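Local structure of uncharacterized protein (Nostoc punctiforme, 2R3S) at residues P132-K142 against D196-A204; V247-K258 against S308-S316. The protein probably transfers a methyl group from S-adenosylmethionine to a hydroxyl oxygen of a substrate not yet identified, as a putative O-methyltransferase. One frame throughout, in Å; residues are numbered along the deposited sequence.

Contact 1 of 2, residues P132-K142 against D196-A204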
loop_
_atom_site.group_PDB
_atom_site.type_symbol
_atom_site.label_atom_id
_atom_site.label_comp_id
_atom_site.label_asym_id
_atom_site.label_seq_id
_atom_site.Cartn_x
_atom_site.Cartn_y
_atom_site.Cartn_z
ATOM N N PRO A 132 -6.449 -22.479 -16.519
ATOM C CA PRO A 132 -5.804 -22.674 -17.818
ATOM C C PRO A 132 -5.746 -21.423 -18.690
ATOM O O PRO A 132 -6.747 -20.703 -18.834
ATOM C CB PRO A 132 -6.676 -23.735 -18.474
ATOM C CG PRO A 132 -7.146 -24.536 -17.335
ATOM C CD PRO A 132 -7.443 -23.542 -16.265
ATOM N N GLU A 133 -4.555 -21.175 -19.223
ATOM C CA GLU A 133 -4.288 -20.056 -20.109
ATOM C C GLU A 133 -4.715 -18.688 -19.557
ATOM O O GLU A 133 -5.185 -17.821 -20.311
ATOM C CB GLU A 133 -4.933 -20.330 -21.460
ATOM C CG GLU A 133 -4.537 -21.696 -22.016
ATOM C CD GLU A 133 -5.094 -21.952 -23.410
ATOM O OE1 GLU A 133 -6.333 -22.081 -23.520
ATOM O OE2 GLU A 133 -4.294 -22.032 -24.377
ATOM N N HIS A 134 -4.539 -18.480 -18.250
ATOM C CA HIS A 134 -4.917 -17.218 -17.639
ATOM C C HIS A 134 -4.075 -16.120 -18.300
ATOM O O HIS A 134 -2.852 -16.290 -18.467
ATOM C CB HIS A 134 -4.683 -17.252 -16.127
ATOM C CG HIS A 134 -5.397 -16.165 -15.379
ATOM N ND1 HIS A 134 -5.144 -14.827 -15.587
ATOM C CD2 HIS A 134 -6.357 -16.221 -14.426
ATOM C CE1 HIS A 134 -5.920 -14.107 -14.800
ATOM N NE2 HIS A 134 -6.674 -14.929 -14.090
ATOM N N PRO A 135 -4.721 -15.017 -18.743
ATOM C CA PRO A 135 -3.992 -13.982 -19.490
ATOM C C PRO A 135 -2.992 -13.154 -18.674
ATOM O O PRO A 135 -2.182 -12.438 -19.252
ATOM C CB PRO A 135 -5.113 -13.097 -20.035
ATOM C CG PRO A 135 -6.224 -13.261 -19.058
ATOM C CD PRO A 135 -6.161 -14.700 -18.632
ATOM N N VAL A 136 -3.043 -13.247 -17.349
ATOM C CA VAL A 136 -2.089 -12.543 -16.505
ATOM C C VAL A 136 -0.637 -12.990 -16.803
ATOM O O VAL A 136 0.293 -12.234 -16.560
ATOM C CB VAL A 136 -2.461 -12.627 -14.992
ATOM C CG1 VAL A 136 -2.037 -13.975 -14.351
ATOM C CG2 VAL A 136 -1.898 -11.420 -14.247
ATOM N N TRP A 137 -0.469 -14.172 -17.386
ATOM C CA TRP A 137 0.861 -14.718 -17.682
ATOM C C TRP A 137 1.424 -14.203 -18.988
ATOM O O TRP A 137 2.648 -14.147 -19.144
ATOM C CB TRP A 137 0.877 -16.255 -17.552
ATOM C CG TRP A 137 0.436 -16.635 -16.163
ATOM C CD1 TRP A 137 -0.653 -17.395 -15.826
ATOM C CD2 TRP A 137 1.024 -16.206 -14.909
ATOM N NE1 TRP A 137 -0.780 -17.461 -14.461
ATOM C CE2 TRP A 137 0.222 -16.734 -13.873
ATOM C CE3 TRP A 137 2.148 -15.433 -14.566
ATOM C CZ2 TRP A 137 0.506 -16.516 -12.521
ATOM C CZ3 TRP A 137 2.425 -15.213 -13.213
ATOM C CH2 TRP A 137 1.608 -15.745 -12.217
ATOM N N VAL A 138 0.550 -13.729 -19.884
ATOM C CA VAL A 138 0.992 -12.950 -21.039
ATOM C C VAL A 138 1.495 -11.595 -20.555
ATOM O O VAL A 138 2.559 -11.156 -20.987
ATOM C CB VAL A 138 -0.116 -12.822 -22.112
ATOM C CG1 VAL A 138 0.354 -11.996 -23.358
ATOM C CG2 VAL A 138 -0.582 -14.206 -22.519
ATOM N N GLN A 139 0.759 -10.955 -19.646
ATOM C CA GLN A 139 1.222 -9.699 -19.059
ATOM C C GLN A 139 2.535 -9.885 -18.308
ATOM O O GLN A 139 3.439 -9.063 -18.456
ATOM C CB GLN A 139 0.171 -9.053 -18.143
ATOM C CG GLN A 139 -0.956 -8.362 -18.883
ATOM C CD GLN A 139 -0.447 -7.415 -19.955
ATOM O OE1 GLN A 139 0.245 -6.442 -19.656
ATOM N NE2 GLN A 139 -0.758 -7.725 -21.218
ATOM N N PHE A 140 2.663 -10.966 -17.529
ATOM C CA PHE A 140 3.926 -11.223 -16.855
ATOM C C PHE A 140 5.047 -11.316 -17.882
ATOM O O PHE A 140 6.072 -10.656 -17.740
ATOM C CB PHE A 140 3.892 -12.497 -16.023
ATOM C CG PHE A 140 5.150 -12.713 -15.212
ATOM C CD1 PHE A 140 6.285 -13.245 -15.794
ATOM C CD2 PHE A 140 5.199 -12.353 -13.887
ATOM C CE1 PHE A 140 7.444 -13.424 -15.067
ATOM C CE2 PHE A 140 6.353 -12.523 -13.139
ATOM C CZ PHE A 140 7.475 -13.073 -13.728
ATOM N N ALA A 141 4.852 -12.154 -18.904
ATOM C CA ALA A 141 5.879 -12.391 -19.904
ATOM C C ALA A 141 6.323 -11.111 -20.636
ATOM O O ALA A 141 7.507 -10.942 -20.958
ATOM C CB ALA A 141 5.423 -13.460 -20.919
ATOM N N LYS A 142 5.379 -10.229 -20.931
ATOM C CA LYS A 142 5.704 -8.973 -21.596
ATOM C C LYS A 142 6.317 -7.957 -20.639
ATOM O O LYS A 142 7.246 -7.242 -21.006
ATOM C CB LYS A 142 4.457 -8.349 -22.253
ATOM C CG LYS A 142 3.808 -9.175 -23.368
ATOM C CD LYS A 142 2.712 -8.360 -24.078
ATOM C CE LYS A 142 1.801 -9.186 -24.978
ATOM N NZ LYS A 142 2.557 -10.043 -25.925
ATOM N N ASP A 196 4.778 -23.785 -22.058
ATOM C CA ASP A 196 3.856 -22.845 -21.395
ATOM C C ASP A 196 2.528 -22.861 -22.135
ATOM O O ASP A 196 2.364 -23.608 -23.101
ATOM C CB ASP A 196 4.430 -21.415 -21.368
ATOM C CG ASP A 196 4.065 -20.650 -20.092
ATOM O OD1 ASP A 196 2.877 -20.664 -19.700
ATOM O OD2 ASP A 196 4.961 -20.013 -19.491
ATOM N N TRP A 197 1.583 -22.043 -21.701
ATOM C CA TRP A 197 0.358 -21.864 -22.470
ATOM C C TRP A 197 0.699 -21.226 -23.821
ATOM O O TRP A 197 1.653 -20.459 -23.943
ATOM C CB TRP A 197 -0.648 -21.015 -21.710
ATOM C CG TRP A 197 -0.931 -21.499 -20.322
ATOM C CD1 TRP A 197 -0.613 -20.859 -19.154
ATOM C CD2 TRP A 197 -1.585 -22.714 -19.950
ATOM N NE1 TRP A 197 -1.033 -21.601 -18.078
ATOM C CE2 TRP A 197 -1.629 -22.747 -18.536
ATOM C CE3 TRP A 197 -2.154 -23.773 -20.670
ATOM C CZ2 TRP A 197 -2.226 -23.801 -17.825
ATOM C CZ3 TRP A 197 -2.739 -24.824 -19.965
ATOM C CH2 TRP A 197 -2.762 -24.835 -18.557
ATOM N N ALA A 198 -0.078 -21.557 -24.850
ATOM C CA ALA A 198 0.238 -21.117 -26.205
ATOM C C ALA A 198 0.411 -19.604 -26.338
ATOM O O ALA A 198 1.326 -19.153 -27.010
ATOM C CB ALA A 198 -0.823 -21.627 -27.210
ATOM N N SER A 199 -0.474 -18.824 -25.744
ATOM C CA SER A 199 -0.393 -17.372 -25.867
ATOM C C SER A 199 0.841 -16.791 -25.178
ATOM O O SER A 199 1.320 -15.718 -25.557
ATOM C CB SER A 199 -1.647 -16.735 -25.297
ATOM O OG SER A 199 -1.779 -16.997 -23.900
ATOM N N VAL A 200 1.381 -17.509 -24.190
ATOM C CA VAL A 200 2.593 -17.057 -23.499
ATOM C C VAL A 200 3.823 -17.365 -24.328
ATOM O O VAL A 200 4.704 -16.525 -24.458
ATOM C CB VAL A 200 2.714 -17.677 -22.088
ATOM C CG1 VAL A 200 4.040 -17.258 -21.425
ATOM C CG2 VAL A 200 1.483 -17.296 -21.230
ATOM N N LEU A 201 3.872 -18.556 -24.902
ATOM C CA LEU A 201 4.962 -18.951 -25.802
ATOM C C LEU A 201 5.131 -18.059 -27.030
ATOM O O LEU A 201 6.207 -18.041 -27.624
ATOM C CB LEU A 201 4.786 -20.397 -26.258
ATOM C CG LEU A 201 4.939 -21.463 -25.190
ATOM C CD1 LEU A 201 4.390 -22.783 -25.717
ATOM C CD2 LEU A 201 6.399 -21.576 -24.755
ATOM N N GLU A 202 4.086 -17.335 -27.418
ATOM C CA GLU A 202 4.234 -16.341 -28.473
ATOM C C GLU A 202 5.266 -15.295 -28.068
ATOM O O GLU A 202 6.094 -14.898 -28.891
ATOM C CB GLU A 202 2.891 -15.708 -28.816
ATOM C CG GLU A 202 1.942 -16.669 -29.539
ATOM C CD GLU A 202 2.565 -17.281 -30.791
ATOM O OE1 GLU A 202 3.227 -16.553 -31.573
ATOM O OE2 GLU A 202 2.399 -18.500 -30.983
ATOM N N VAL A 203 5.259 -14.889 -26.788
ATOM C CA VAL A 203 6.273 -13.948 -26.274
ATOM C C VAL A 203 7.687 -14.569 -26.294
ATOM O O VAL A 203 8.655 -13.949 -26.778
ATOM C CB VAL A 203 5.942 -13.465 -24.831
ATOM C CG1 VAL A 203 6.984 -12.407 -24.366
ATOM C CG2 VAL A 203 4.505 -12.938 -24.761
ATOM N N ALA A 204 7.787 -15.779 -25.745
ATOM C CA ALA A 204 9.033 -16.555 -25.710
ATOM C C ALA A 204 9.647 -16.717 -27.087
ATOM O O ALA A 204 10.867 -16.558 -27.271
ATOM C CB ALA A 204 8.776 -17.947 -25.061
HETATM O O HOH W 1 -2.957 -19.590 -24.384
HETATM O O HOH W 2 -2.182 -23.595 -24.473
#
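Trp197 lays one face of its indole against the backbone of Pro132 and Glu133. Glu133 CA stands over the five-membered ring, 3.7 Å from its centroid and 13° off the normal, a CH-pi contact. Pro132 CA makes a second one over the six-membered ring, nearer the rim. Between them Glu133 N sits 3.3 Å above the indole plane, over its centre. The indole turns to them with CG anti to its own carbonyl carbon (chi1 -53°). Glu133 then crosses the ring, its CG 3.4 Å from Trp197 CE3, and its extended chain carries the carboxylate past the indole. There Glu133 OE2 accepts from two waters. One is held by Ser199 N and the other by Ala198 N, so the acid reaches the first turn of helix 198-204 through water. Its negative charge would probably suit that helix start.

The segment 196-204 holds the end of strand 191-196 and the first turns of helix 198-211, in the Rossmann-like sheet of the methyltransferase domain. In this family the acidic residue at such a strand end often binds the cofactor ribose. Here Asp196 OD1 accepts from Trp197 N through its anti lone pair, at 2.8 Å, while OD2 takes Ser175 N.

Replacing Trp197 by an alanine would probably leave the backbone of Pro132 and Glu133 without its flat support.

Further on, the helices run nearly parallel, their axes 10° apart and 8.8 Å at closest approach. Val200 directs CG2 at Trp137 CB and Val138 CG2, and its CG1 at Ala141. Val203 CG1 meets Ala141 CB at 3.9 Å. Its other methyl, CG2, lies 3.7 Å from Lys142 NZ, at the exposed border.

Contact 2 of 2, residues V247-K258 against S308-S316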
loop_
_atom_site.group_PDB
_atom_site.type_symbol
_atom_site.label_atom_id
_atom_site.label_comp_id
_atom_site.label_asym_id
_atom_site.label_seq_id
_atom_site.Cartn_x
_atom_site.Cartn_y
_atom_site.Cartn_z
ATOM N N VAL A 247 2.696 -29.098 -2.294
ATOM C CA VAL A 247 3.850 -29.997 -2.292
ATOM C C VAL A 247 3.666 -31.299 -3.118
ATOM O O VAL A 247 4.611 -31.778 -3.757
ATOM C CB VAL A 247 4.235 -30.363 -0.822
ATOM C CG1 VAL A 247 5.219 -31.540 -0.794
ATOM C CG2 VAL A 247 4.815 -29.135 -0.099
ATOM N N ALA A 248 2.465 -31.878 -3.050
ATOM C CA ALA A 248 2.136 -33.110 -3.758
ATOM C C ALA A 248 2.216 -32.855 -5.276
ATOM O O ALA A 248 2.840 -33.612 -6.027
ATOM C CB ALA A 248 0.749 -33.554 -3.362
ATOM N N THR A 249 1.615 -31.748 -5.698
ATOM C CA THR A 249 1.660 -31.310 -7.093
ATOM C C THR A 249 3.055 -31.017 -7.574
ATOM O O THR A 249 3.390 -31.401 -8.691
ATOM C CB THR A 249 0.770 -30.102 -7.294
ATOM O OG1 THR A 249 -0.533 -30.433 -6.810
ATOM C CG2 THR A 249 0.711 -29.666 -8.780
ATOM N N CYS A 250 3.888 -30.361 -6.758
ATOM C CA CYS A 250 5.309 -30.138 -7.137
ATOM C C CYS A 250 6.025 -31.471 -7.287
ATOM O O CYS A 250 6.883 -31.634 -8.147
ATOM C CB CYS A 250 6.062 -29.294 -6.092
ATOM S SG CYS A 250 5.494 -27.556 -5.974
ATOM N N GLU A 251 5.687 -32.408 -6.407
ATOM C CA GLU A 251 6.297 -33.743 -6.411
ATOM C C GLU A 251 5.867 -34.529 -7.663
ATOM O O GLU A 251 6.711 -35.088 -8.342
ATOM C CB GLU A 251 5.995 -34.480 -5.091
ATOM C CG GLU A 251 6.848 -33.915 -3.930
ATOM C CD GLU A 251 6.630 -34.574 -2.576
ATOM O OE1 GLU A 251 5.641 -35.319 -2.408
ATOM O OE2 GLU A 251 7.463 -34.315 -1.672
ATOM N N GLN A 252 4.574 -34.499 -7.976
ATOM C CA GLN A 252 4.056 -35.014 -9.246
ATOM C C GLN A 252 4.875 -34.475 -10.416
ATOM O O GLN A 252 5.339 -35.247 -11.265
ATOM C CB GLN A 252 2.579 -34.635 -9.418
ATOM C CG GLN A 252 1.864 -35.295 -10.616
ATOM C CD GLN A 252 0.472 -34.710 -10.875
ATOM O OE1 GLN A 252 0.170 -34.271 -11.983
ATOM N NE2 GLN A 252 -0.377 -34.697 -9.844
ATOM N N LEU A 253 5.111 -33.161 -10.421
ATOM C CA LEU A 253 5.868 -32.538 -11.496
ATOM C C LEU A 253 7.322 -32.994 -11.497
ATOM O O LEU A 253 7.860 -33.285 -12.553
ATOM C CB LEU A 253 5.775 -31.002 -11.445
ATOM C CG LEU A 253 6.325 -30.246 -12.675
ATOM C CD1 LEU A 253 5.351 -30.295 -13.907
ATOM C CD2 LEU A 253 6.695 -28.804 -12.288
ATOM N N LEU A 254 7.954 -33.070 -10.329
ATOM C CA LEU A 254 9.376 -33.426 -10.261
ATOM C C LEU A 254 9.643 -34.889 -10.699
ATOM O O LEU A 254 10.734 -35.200 -11.205
ATOM C CB LEU A 254 9.971 -33.136 -8.855
ATOM C CG LEU A 254 10.013 -31.657 -8.366
ATOM C CD1 LEU A 254 10.592 -31.556 -6.970
ATOM C CD2 LEU A 254 10.777 -30.751 -9.292
ATOM N N ARG A 255 8.650 -35.764 -10.517
ATOM C CA ARG A 255 8.751 -37.175 -10.981
ATOM C C ARG A 255 8.702 -37.253 -12.510
ATOM O O ARG A 255 9.518 -37.935 -13.132
ATOM C CB ARG A 255 7.657 -38.053 -10.353
ATOM C CG ARG A 255 7.981 -38.553 -8.911
ATOM C CD ARG A 255 6.883 -39.502 -8.348
ATOM N NE ARG A 255 5.608 -38.814 -8.110
ATOM C CZ ARG A 255 5.189 -38.345 -6.928
ATOM N NH1 ARG A 255 5.922 -38.480 -5.815
ATOM N NH2 ARG A 255 4.012 -37.731 -6.864
ATOM N N LYS A 256 7.775 -36.516 -13.105
ATOM C CA LYS A 256 7.682 -36.370 -14.554
ATOM C C LYS A 256 8.987 -35.814 -15.127
ATOM O O LYS A 256 9.533 -36.306 -16.112
ATOM C CB LYS A 256 6.513 -35.452 -14.880
ATOM C CG LYS A 256 6.240 -35.237 -16.349
ATOM C CD LYS A 256 4.959 -34.451 -16.535
ATOM C CE LYS A 256 4.604 -34.305 -18.020
ATOM N NZ LYS A 256 3.267 -33.739 -18.206
ATOM N N ILE A 257 9.515 -34.798 -14.482
ATOM C CA ILE A 257 10.768 -34.223 -14.917
ATOM C C ILE A 257 11.867 -35.272 -14.855
ATOM O O ILE A 257 12.732 -35.319 -15.743
ATOM C CB ILE A 257 11.141 -32.981 -14.070
ATOM C CG1 ILE A 257 10.179 -31.827 -14.402
ATOM C CG2 ILE A 257 12.586 -32.587 -14.312
ATOM C CD1 ILE A 257 10.270 -30.619 -13.507
ATOM N N LYS A 258 11.853 -36.105 -13.810
ATOM C CA LYS A 258 12.937 -37.087 -13.618
ATOM C C LYS A 258 12.993 -38.077 -14.785
ATOM O O LYS A 258 14.057 -38.350 -15.320
ATOM C CB LYS A 258 12.804 -37.856 -12.302
ATOM C CG LYS A 258 14.104 -38.569 -11.950
ATOM C CD LYS A 258 13.966 -39.605 -10.862
ATOM C CE LYS A 258 15.334 -40.267 -10.623
ATOM N NZ LYS A 258 15.234 -41.462 -9.750
ATOM N N SER A 308 13.390 -31.701 0.363
ATOM C CA SER A 308 12.496 -32.828 0.631
ATOM C C SER A 308 11.604 -33.238 -0.558
ATOM O O SER A 308 11.206 -34.394 -0.665
ATOM C CB SER A 308 11.622 -32.507 1.829
ATOM O OG SER A 308 10.580 -33.443 1.951
HETATM N N MSE A 309 11.250 -32.285 -1.418
HETATM C CA MSE A 309 10.431 -32.590 -2.583
HETATM C C MSE A 309 11.267 -33.322 -3.611
HETATM O O MSE A 309 10.837 -34.315 -4.187
HETATM C CB MSE A 309 9.857 -31.312 -3.180
HETATM C CG MSE A 309 8.826 -30.667 -2.302
HETATM SE SE MSE A 309 8.094 -29.056 -3.138
HETATM C CE MSE A 309 8.361 -27.784 -1.632
ATOM N N PHE A 310 12.474 -32.832 -3.831
ATOM C CA PHE A 310 13.386 -33.498 -4.741
ATOM C C PHE A 310 13.772 -34.891 -4.236
ATOM O O PHE A 310 13.779 -35.850 -5.012
ATOM C CB PHE A 310 14.615 -32.648 -4.979
ATOM C CG PHE A 310 14.422 -31.597 -6.031
ATOM C CD1 PHE A 310 14.368 -31.950 -7.368
ATOM C CD2 PHE A 310 14.314 -30.253 -5.686
ATOM C CE1 PHE A 310 14.207 -30.988 -8.357
ATOM C CE2 PHE A 310 14.153 -29.274 -6.667
ATOM C CZ PHE A 310 14.092 -29.652 -8.015
ATOM N N SER A 311 14.084 -34.997 -2.947
ATOM C CA SER A 311 14.360 -36.288 -2.318
ATOM C C SER A 311 13.221 -37.263 -2.547
ATOM O O SER A 311 13.464 -38.355 -3.020
ATOM C CB SER A 311 14.619 -36.145 -0.810
ATOM O OG SER A 311 14.624 -37.419 -0.170
ATOM N N ASN A 312 11.994 -36.859 -2.237
ATOM C CA ASN A 312 10.782 -37.685 -2.475
ATOM C C ASN A 312 10.398 -37.976 -3.928
ATOM O O ASN A 312 9.550 -38.855 -4.186
ATOM C CB ASN A 312 9.543 -37.022 -1.857
ATOM C CG ASN A 312 9.559 -37.008 -0.334
ATOM O OD1 ASN A 312 10.380 -37.666 0.308
ATOM N ND2 ASN A 312 8.627 -36.249 0.254
ATOM N N ALA A 313 10.937 -37.197 -4.860
ATOM C CA ALA A 313 10.659 -37.384 -6.279
ATOM C C ALA A 313 11.704 -38.286 -6.904
ATOM O O ALA A 313 11.609 -38.594 -8.086
ATOM C CB ALA A 313 10.630 -36.023 -7.023
ATOM N N GLY A 314 12.721 -38.661 -6.130
ATOM C CA GLY A 314 13.722 -39.605 -6.579
ATOM C C GLY A 314 15.084 -39.049 -6.940
ATOM O O GLY A 314 15.912 -39.765 -7.485
ATOM N N PHE A 315 15.342 -37.783 -6.659
ATOM C CA PHE A 315 16.608 -37.203 -7.061
ATOM C C PHE A 315 17.622 -37.552 -5.996
ATOM O O PHE A 315 17.255 -37.896 -4.870
ATOM C CB PHE A 315 16.500 -35.688 -7.271
ATOM C CG PHE A 315 15.676 -35.307 -8.468
ATOM C CD1 PHE A 315 14.295 -35.435 -8.439
ATOM C CD2 PHE A 315 16.279 -34.829 -9.623
ATOM C CE1 PHE A 315 13.529 -35.106 -9.542
ATOM C CE2 PHE A 315 15.532 -34.496 -10.719
ATOM C CZ PHE A 315 14.145 -34.626 -10.681
ATOM N N SER A 316 18.889 -37.478 -6.366
ATOM C CA SER A 316 19.960 -37.949 -5.521
ATOM C C SER A 316 20.482 -36.851 -4.612
ATOM O O SER A 316 21.015 -37.135 -3.551
ATOM C CB SER A 316 21.098 -38.512 -6.388
ATOM O OG SER A 316 22.042 -37.516 -6.756
HETATM O O HOH W 3 7.881 -32.992 0.856
#
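Met309, a selenomethionine, is a knob in a hole formed by Val247, Cys250, Glu251 and Leu254. Here helices 247-258 and 308-312 cross at -50° on one side of the Rossmann-like sheet. Met309 SE lies 3.6 Å from Cys250 CB, and Met309 CG rests on Val247 CG1.

Most other apolar contacts gather round Leu254. Its CD1 is centred over the face of Phe310, 3.8 Å from the ring centroid, a CH-pi contact. Its CD2 meets the rim at Phe310 CE1. Leu254 CB and Ala313 CB are tight at 3.5 Å. Phe315 lies between Lys258 CG, over one face, and Phe310 CD1, over the other; Leu254 O is at its edge. Both rings also lean on Val267 of strand 265-271.

Two hydrogen bonds join the segments. Asn312 ND2 donates to Glu251 OE2 at 3.0 Å, on the syn side but 33° out of the carboxylate plane. The carboxylate and amide planes are 75° apart. A water links the same OE2 to Ser308 OG.

The second bond is at the helix end, where Gly314 closes a Schellman motif with positive phi. Lys258, with CG anti to the backbone N and an extended chain, runs past Phe315 to that turn. Its NZ meets Gly314 O at 2.9 Å, from above the carbonyl plane.

Along the chain both segments of contact 1 come before those of contact 2. Their centres are about 25 Å apart, and their nearest atoms about 10 Å, so they do not touch. Both belong to the O-methyltransferase domain and share its seven-stranded mixed sheet. Contact 1 sets helix 136-143 beside helix 198-211, which follows strand 191-196. Contact 2 pairs helix 247-260, between strands 233-239 and 265-271, with helix 303-312, which leads into the edge strand 317-321. The strand order 3-2-1-4-5-7-6 is that of class I methyltransferases. Contact 1 thus lies near the strand ends where such enzymes usually bind their cofactor, while contact 2 packs helices against the other half of the sheet.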